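Local coordinates for protein alpha-fucosidase (Bifidobacterium bifidum, PDB 2EAB) that hydrolyses 1,2-alpha-L-fucosidic linkages, as the catalytic region of a longer, probably membrane-bound, calcium-binding glycoside hydrolase, at residues V334-G339 against L374-G379; G347-D352 against T365-E370. One frame throughout, in Å; residues are numbered along the deposited sequence.

Interaction 1. Residues V334-G339 against L374-G379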
ATOM      1  N   VAL A 334      -3.032  18.121   0.929  1.00  8.67           N
ATOM      2  CA  VAL A 334      -3.444  18.034  -0.459  1.00  8.89           C
ATOM      3  C   VAL A 334      -4.875  18.532  -0.596  1.00  9.00           C
ATOM      4  O   VAL A 334      -5.754  18.150   0.177  1.00  9.17           O
ATOM      5  CB  VAL A 334      -3.327  16.579  -1.002  1.00  8.74           C
ATOM      6  CG1 VAL A 334      -3.931  16.457  -2.400  1.00  9.59           C
ATOM      7  CG2 VAL A 334      -1.874  16.131  -1.019  1.00  8.95           C
ATOM      8  N   LYS A 335      -5.097  19.393  -1.583  1.00  9.17           N
ATOM      9  CA  LYS A 335      -6.441  19.822  -1.946  1.00  9.74           C
ATOM     10  C   LYS A 335      -6.628  19.603  -3.434  1.00  9.71           C
ATOM     11  O   LYS A 335      -5.690  19.770  -4.215  1.00  9.56           O
ATOM     12  CB  LYS A 335      -6.657  21.296  -1.593  1.00 10.12           C
ATOM     13  CG  LYS A 335      -6.551  21.607  -0.105  1.00 11.96           C
ATOM     14  CD  LYS A 335      -7.732  21.015   0.657  1.00 14.53           C
ATOM     15  CE  LYS A 335      -7.477  20.962   2.148  1.00 16.26           C
ATOM     16  NZ  LYS A 335      -8.697  20.501   2.872  1.00 17.90           N
ATOM     17  N   ILE A 336      -7.836  19.219  -3.826  1.00  9.77           N
ATOM     18  CA  ILE A 336      -8.132  18.969  -5.226  1.00 10.59           C
ATOM     19  C   ILE A 336      -9.536  19.469  -5.555  1.00 10.61           C
ATOM     20  O   ILE A 336     -10.502  19.151  -4.852  1.00 10.63           O
ATOM     21  CB  ILE A 336      -7.923  17.471  -5.618  1.00 10.36           C
ATOM     22  CG1 ILE A 336      -8.119  17.273  -7.126  1.00 11.29           C
ATOM     23  CG2 ILE A 336      -8.815  16.534  -4.780  1.00 11.08           C
ATOM     24  CD1 ILE A 336      -7.630  15.934  -7.649  1.00 11.63           C
ATOM     25  N   ASP A 337      -9.625  20.283  -6.603  1.00 11.00           N
ATOM     26  CA  ASP A 337     -10.899  20.844  -7.043  1.00 11.80           C
ATOM     27  C   ASP A 337     -11.119  20.540  -8.514  1.00 11.63           C
ATOM     28  O   ASP A 337     -10.466  21.118  -9.389  1.00 11.60           O
ATOM     29  CB  ASP A 337     -10.959  22.359  -6.792  1.00 12.64           C
ATOM     30  CG  ASP A 337     -12.369  22.934  -6.943  1.00 14.90           C
ATOM     31  OD1 ASP A 337     -13.298  22.212  -7.370  1.00 16.92           O
ATOM     32  OD2 ASP A 337     -12.545  24.129  -6.627  1.00 18.61           O
ATOM     33  N   LEU A 338     -12.043  19.624  -8.771  1.00 11.69           N
ATOM     34  CA  LEU A 338     -12.424  19.268 -10.129  1.00 11.97           C
ATOM     35  C   LEU A 338     -13.845  19.719 -10.452  1.00 11.97           C
ATOM     36  O   LEU A 338     -14.398  19.342 -11.485  1.00 12.66           O
ATOM     37  CB  LEU A 338     -12.290  17.757 -10.345  1.00 11.96           C
ATOM     38  CG  LEU A 338     -10.911  17.127 -10.147  1.00 11.92           C
ATOM     39  CD1 LEU A 338     -10.990  15.637 -10.429  1.00 12.52           C
ATOM     40  CD2 LEU A 338      -9.855  17.795 -11.028  1.00 13.04           C
ATOM     41  N   GLY A 339     -14.423  20.528  -9.567  1.00 11.88           N
ATOM     42  CA  GLY A 339     -15.794  21.013  -9.735  1.00 11.91           C
ATOM     43  C   GLY A 339     -16.822  20.163  -9.014  1.00 11.72           C
ATOM     44  O   GLY A 339     -18.014  20.208  -9.342  1.00 12.15           O
ATOM     45  N   LEU A 374     -13.768  12.016  -3.892  1.00  8.52           N
ATOM     46  CA  LEU A 374     -13.930  11.326  -2.614  1.00  8.75           C
ATOM     47  C   LEU A 374     -13.102  10.053  -2.549  1.00  8.22           C
ATOM     48  O   LEU A 374     -12.427   9.811  -1.551  1.00  8.06           O
ATOM     49  CB  LEU A 374     -15.395  11.001  -2.327  1.00  9.66           C
ATOM     50  CG  LEU A 374     -16.292  12.100  -1.757  1.00 11.83           C
ATOM     51  CD1 LEU A 374     -17.717  11.576  -1.617  1.00 13.45           C
ATOM     52  CD2 LEU A 374     -15.775  12.635  -0.421  1.00 14.19           C
ATOM     53  N   VAL A 375     -13.159   9.247  -3.603  1.00  7.71           N
ATOM     54  CA  VAL A 375     -12.358   8.019  -3.647  1.00  7.70           C
ATOM     55  C   VAL A 375     -10.864   8.361  -3.576  1.00  7.44           C
ATOM     56  O   VAL A 375     -10.113   7.725  -2.833  1.00  7.46           O
ATOM     57  CB  VAL A 375     -12.695   7.151  -4.878  1.00  7.83           C
ATOM     58  CG1 VAL A 375     -11.720   5.979  -5.003  1.00  8.38           C
ATOM     59  CG2 VAL A 375     -14.136   6.649  -4.782  1.00  8.63           C
ATOM     60  N   TYR A 376     -10.448   9.385  -4.323  1.00  7.17           N
ATOM     61  CA  TYR A 376      -9.073   9.867  -4.265  1.00  7.12           C
ATOM     62  C   TYR A 376      -8.658  10.198  -2.827  1.00  7.23           C
ATOM     63  O   TYR A 376      -7.628   9.730  -2.326  1.00  7.25           O
ATOM     64  CB  TYR A 376      -8.884  11.106  -5.162  1.00  7.39           C
ATOM     65  CG  TYR A 376      -7.528  11.725  -4.943  1.00  7.29           C
ATOM     66  CD1 TYR A 376      -6.399  11.190  -5.555  1.00  6.83           C
ATOM     67  CD2 TYR A 376      -7.357  12.792  -4.061  1.00  8.46           C
ATOM     68  CE1 TYR A 376      -5.142  11.728  -5.330  1.00  7.81           C
ATOM     69  CE2 TYR A 376      -6.101  13.330  -3.820  1.00  8.51           C
ATOM     70  CZ  TYR A 376      -4.999  12.791  -4.453  1.00  7.50           C
ATOM     71  OH  TYR A 376      -3.762  13.325  -4.206  1.00  8.48           O
ATOM     72  N   LYS A 377      -9.474  11.022  -2.174  1.00  7.19           N
ATOM     73  CA  LYS A 377      -9.189  11.504  -0.830  1.00  7.44           C
ATOM     74  C   LYS A 377      -9.200  10.368   0.188  1.00  7.31           C
ATOM     75  O   LYS A 377      -8.447  10.387   1.161  1.00  7.37           O
ATOM     76  CB  LYS A 377     -10.207  12.568  -0.432  1.00  7.85           C
ATOM     77  CG  LYS A 377     -10.016  13.883  -1.163  1.00  8.26           C
ATOM     78  CD  LYS A 377     -11.226  14.783  -1.000  1.00  9.32           C
ATOM     79  CE  LYS A 377     -10.955  16.135  -1.626  1.00 10.13           C
ATOM     80  NZ  LYS A 377     -12.090  17.077  -1.435  1.00 11.31           N
ATOM     81  N   TYR A 378     -10.062   9.381  -0.050  1.00  7.46           N
ATOM     82  CA  TYR A 378     -10.194   8.227   0.839  1.00  7.35           C
ATOM     83  C   TYR A 378      -8.899   7.430   0.905  1.00  7.31           C
ATOM     84  O   TYR A 378      -8.551   6.915   1.965  1.00  6.98           O
ATOM     85  CB  TYR A 378     -11.313   7.319   0.346  1.00  7.63           C
ATOM     86  CG  TYR A 378     -11.999   6.413   1.357  1.00  7.71           C
ATOM     87  CD1 TYR A 378     -12.219   6.800   2.684  1.00  8.55           C
ATOM     88  CD2 TYR A 378     -12.503   5.189   0.939  1.00  7.85           C
ATOM     89  CE1 TYR A 378     -12.908   5.952   3.571  1.00  8.49           C
ATOM     90  CE2 TYR A 378     -13.187   4.350   1.803  1.00  8.35           C
ATOM     91  CZ  TYR A 378     -13.392   4.737   3.109  1.00  7.93           C
ATOM     92  OH  TYR A 378     -14.097   3.905   3.947  1.00  9.09           O
ATOM     93  N   GLY A 379      -8.188   7.322  -0.217  1.00  7.00           N
ATOM     94  CA  GLY A 379      -6.914   6.615  -0.241  1.00  6.77           C
ATOM     95  C   GLY A 379      -5.898   7.279   0.665  1.00  6.93           C
ATOM     96  O   GLY A 379      -5.086   6.607   1.296  1.00  7.31           O
TER
HETATM   97  O   HOH W   1      -9.920  19.182  -1.593  1.00 14.87           O
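Val334 and Ile336 pack on Tyr376 and Lys377 in a buried strand-on-helix contact, where strand 335-337 lies beside helix 365-386. The methyl CG1 of Val334 comes in at the edge of the Tyr376 ring, near its plane, 3.6 Å from Tyr376 OH. Tyr376 has CG anti to its backbone nitrogen (chi1 171°), which carries the ring out from the helix to the strand. A tyrosine suits this place because its ring packs among aliphatic groups while its hydroxyl hydrogen-bonds Asp777 of helix 767-780. Ile336 lends its branch methyl to both helix residues: CG2 lies 4.1 Å from Tyr376 CD2 and 3.8 Å from Lys377 CE. That last methylene of the extended lysine rests on Ile336 while NZ goes on to polar partners. Lys377 NZ gives a hydrogen bond to water 1 at 3.0 Å, and the same water accepts from Ile336 N; Asp18 is the salt-bridge partner of this lysine. Lys335 and Asp337 point away from the helix, the in-and-out alternation of a beta strand. Backbone bonds of Lys335 with Ser815 and Asp337 with Ser813 join the strand to strand 812-819 as the outermost of an antiparallel sheet, one side of this strand packing on a catalytic-region helix.

Interaction 2. Residues G347-D352 against T365-E370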
ATOM      1  N   GLY A 347     -29.047  20.051  -2.701  1.00 17.01           N
ATOM      2  CA  GLY A 347     -29.401  18.734  -3.222  1.00 16.53           C
ATOM      3  C   GLY A 347     -28.274  17.724  -3.092  1.00 16.12           C
ATOM      4  O   GLY A 347     -28.078  16.891  -3.980  1.00 16.22           O
ATOM      5  N   ALA A 348     -27.529  17.805  -1.988  1.00 15.44           N
ATOM      6  CA  ALA A 348     -26.449  16.855  -1.707  1.00 14.87           C
ATOM      7  C   ALA A 348     -27.008  15.450  -1.576  1.00 14.41           C
ATOM      8  O   ALA A 348     -28.061  15.247  -0.971  1.00 14.65           O
ATOM      9  CB  ALA A 348     -25.711  17.242  -0.445  1.00 15.13           C
ATOM     10  N   VAL A 349     -26.295  14.486  -2.146  1.00 13.67           N
ATOM     11  CA  VAL A 349     -26.721  13.091  -2.131  1.00 13.19           C
ATOM     12  C   VAL A 349     -25.807  12.258  -1.238  1.00 12.51           C
ATOM     13  O   VAL A 349     -24.593  12.498  -1.171  1.00 11.84           O
ATOM     14  CB  VAL A 349     -26.782  12.489  -3.562  1.00 13.77           C
ATOM     15  CG1 VAL A 349     -27.959  13.081  -4.339  1.00 14.33           C
ATOM     16  CG2 VAL A 349     -25.464  12.714  -4.313  1.00 14.43           C
ATOM     17  N   ALA A 350     -26.402  11.291  -0.545  1.00 11.69           N
ATOM     18  CA  ALA A 350     -25.650  10.357   0.289  1.00 11.01           C
ATOM     19  C   ALA A 350     -24.683   9.538  -0.564  1.00 10.62           C
ATOM     20  O   ALA A 350     -24.904   9.335  -1.754  1.00 10.36           O
ATOM     21  CB  ALA A 350     -26.595   9.451   1.055  1.00 11.29           C
ATOM     22  N   THR A 351     -23.618   9.059   0.069  1.00 10.29           N
ATOM     23  CA  THR A 351     -22.514   8.419  -0.641  1.00 10.07           C
ATOM     24  C   THR A 351     -22.937   7.124  -1.340  1.00  9.91           C
ATOM     25  O   THR A 351     -22.484   6.839  -2.445  1.00  9.59           O
ATOM     26  CB  THR A 351     -21.317   8.211   0.305  1.00  9.89           C
ATOM     27  OG1 THR A 351     -20.962   9.475   0.878  1.00 10.08           O
ATOM     28  CG2 THR A 351     -20.108   7.639  -0.436  1.00 10.25           C
ATOM     29  N   ASP A 352     -23.818   6.355  -0.704  1.00  9.77           N
ATOM     30  CA  ASP A 352     -24.373   5.170  -1.351  1.00 10.16           C
ATOM     31  C   ASP A 352     -25.252   5.529  -2.560  1.00 10.18           C
ATOM     32  O   ASP A 352     -25.163   4.892  -3.610  1.00 10.45           O
ATOM     33  CB  ASP A 352     -25.093   4.235  -0.360  1.00 10.07           C
ATOM     34  CG  ASP A 352     -26.152   4.934   0.499  1.00 10.52           C
ATOM     35  OD1 ASP A 352     -26.277   6.180   0.489  1.00 11.18           O
ATOM     36  OD2 ASP A 352     -26.856   4.197   1.225  1.00 11.22           O
ATOM     37  N   THR A 365     -22.358  15.891 -13.741  1.00 12.68           N
ATOM     38  CA  THR A 365     -20.917  16.143 -13.783  1.00 12.60           C
ATOM     39  C   THR A 365     -20.362  16.429 -12.385  1.00 12.12           C
ATOM     40  O   THR A 365     -19.359  15.831 -11.980  1.00 11.83           O
ATOM     41  CB  THR A 365     -20.572  17.286 -14.762  1.00 12.73           C
ATOM     42  OG1 THR A 365     -21.016  16.919 -16.073  1.00 13.85           O
ATOM     43  CG2 THR A 365     -19.066  17.546 -14.798  1.00 13.35           C
ATOM     44  N   ALA A 366     -21.024  17.315 -11.642  1.00 11.87           N
ATOM     45  CA  ALA A 366     -20.597  17.653 -10.282  1.00 11.34           C
ATOM     46  C   ALA A 366     -20.564  16.418  -9.377  1.00 11.03           C
ATOM     47  O   ALA A 366     -19.650  16.258  -8.560  1.00 10.70           O
ATOM     48  CB  ALA A 366     -21.499  18.724  -9.689  1.00 11.47           C
ATOM     49  N   GLN A 367     -21.560  15.550  -9.533  1.00 10.71           N
ATOM     50  CA  GLN A 367     -21.643  14.308  -8.764  1.00 10.73           C
ATOM     51  C   GLN A 367     -20.565  13.298  -9.148  1.00 10.35           C
ATOM     52  O   GLN A 367     -19.994  12.636  -8.274  1.00 10.21           O
ATOM     53  CB  GLN A 367     -23.035  13.696  -8.889  1.00 10.98           C
ATOM     54  CG  GLN A 367     -24.088  14.458  -8.098  1.00 12.27           C
ATOM     55  CD  GLN A 367     -25.509  14.036  -8.426  1.00 13.07           C
ATOM     56  OE1 GLN A 367     -25.756  13.345  -9.411  1.00 13.29           O
ATOM     57  NE2 GLN A 367     -26.455  14.464  -7.594  1.00 15.06           N
ATOM     58  N   LYS A 368     -20.278  13.183 -10.442  1.00 10.00           N
ATOM     59  CA  LYS A 368     -19.156  12.351 -10.889  1.00 10.03           C
ATOM     60  C   LYS A 368     -17.848  12.844 -10.276  1.00  9.76           C
ATOM     61  O   LYS A 368     -17.054  12.050  -9.772  1.00  9.66           O
ATOM     62  CB  LYS A 368     -19.041  12.315 -12.415  1.00 10.16           C
ATOM     63  CG  LYS A 368     -20.128  11.501 -13.110  1.00 10.17           C
ATOM     64  CD  LYS A 368     -19.814  11.288 -14.583  1.00 10.75           C
ATOM     65  CE  LYS A 368     -18.705  10.255 -14.783  1.00 11.04           C
ATOM     66  NZ  LYS A 368     -18.270  10.175 -16.200  1.00 11.62           N
ATOM     67  N   ARG A 369     -17.631  14.154 -10.303  1.00  9.75           N
ATOM     68  CA  ARG A 369     -16.434  14.724  -9.696  1.00  9.84           C
ATOM     69  C   ARG A 369     -16.418  14.520  -8.183  1.00  9.74           C
ATOM     70  O   ARG A 369     -15.352  14.319  -7.600  1.00  9.38           O
ATOM     71  CB  ARG A 369     -16.277  16.204 -10.060  1.00 10.29           C
ATOM     72  CG  ARG A 369     -16.217  16.499 -11.567  1.00 11.23           C
ATOM     73  CD  ARG A 369     -15.115  15.730 -12.315  1.00 13.84           C
ATOM     74  NE  ARG A 369     -15.313  15.834 -13.763  1.00 17.36           N
ATOM     75  CZ  ARG A 369     -15.738  14.850 -14.558  1.00 17.33           C
ATOM     76  NH1 ARG A 369     -15.994  13.638 -14.081  1.00 16.27           N
ATOM     77  NH2 ARG A 369     -15.890  15.075 -15.853  1.00 18.83           N
ATOM     78  N   GLU A 370     -17.590  14.551  -7.550  1.00  9.44           N
ATOM     79  CA  GLU A 370     -17.669  14.247  -6.119  1.00  9.65           C
ATOM     80  C   GLU A 370     -17.187  12.830  -5.807  1.00  9.19           C
ATOM     81  O   GLU A 370     -16.349  12.649  -4.924  1.00  9.10           O
ATOM     82  CB  GLU A 370     -19.073  14.475  -5.548  1.00  9.60           C
ATOM     83  CG  GLU A 370     -19.153  14.141  -4.052  1.00 10.16           C
ATOM     84  CD  GLU A 370     -20.498  14.441  -3.414  1.00 10.39           C
ATOM     85  OE1 GLU A 370     -21.388  14.998  -4.093  1.00 11.91           O
ATOM     86  OE2 GLU A 370     -20.661  14.113  -2.220  1.00 11.24           O
TER
HETATM   87  O   HOH W   2     -25.626  16.286  -5.422  1.00 21.78           O
HETATM   88  O   HOH W   3     -21.702  11.546  -0.982  1.00 11.64           O
HETATM   89  O   HOH W   4     -22.877  14.635  -0.666  1.00 12.45           O
HETATM   90  O   HOH W   5     -23.707  15.898  -3.232  1.00 16.88           O
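After a turn at Gly347, whose positive phi suits glycine, residues 348-350 run extended into helix 351-360, with Ala350 at the N-cap position, and face the first turns of helix 365-386. The backbones stay well apart, their nearest CA atoms being those of Val349 and Gln367 at 8.4 Å. Val349 suits its partly buried place because its branched side chain sets two methyls, CG1 and CG2, each 3.8 Å from Gln367 NE2, and also touches Leu354. Gln367, crossing it at about a right angle, brings an amide with two roles: NE2 donates to water 2, which in turn donates to Gly347 O at 2.9 Å, while OE1 accepts from the backbone of Thr364. Glu370, fully extended (chi1 179°, chi2 176°), spans the remaining gap through water. Its OE1 lies 2.6 Å from water 5, which accepts from Val349 N, and is also hydrogen-bonded to Ser341 OG. Its OE2 is reached by waters 3 and 4, both also within hydrogen-bonding distance of Val349 O. A buried carboxylate is thus met by several polar neighbours, which would probably favour its charged form. This is a water-bridged loop-to-helix contact, the lead-in to helix 351-360 packing on the start of the next helix of the family 95 catalytic region.

In the fold
Both contacts use helix 365-386: interaction 2 takes its first turns and interaction 1 a stretch further along, their centres about 13 Å apart. Both segments of interaction 2 lie, in chain order, between the two segments of interaction 1. The two contacts meet directly where Leu338 O lies 3.4 Å from Arg369 CG. Interaction 1 is the more buried and rests mainly on aliphatic and aromatic surface, with a single bridging water at its margin. Interaction 2, farther from the centre of the chain and partly buried, has less direct packing, essentially Val349 on Gln367, and its polar links run through ordered water.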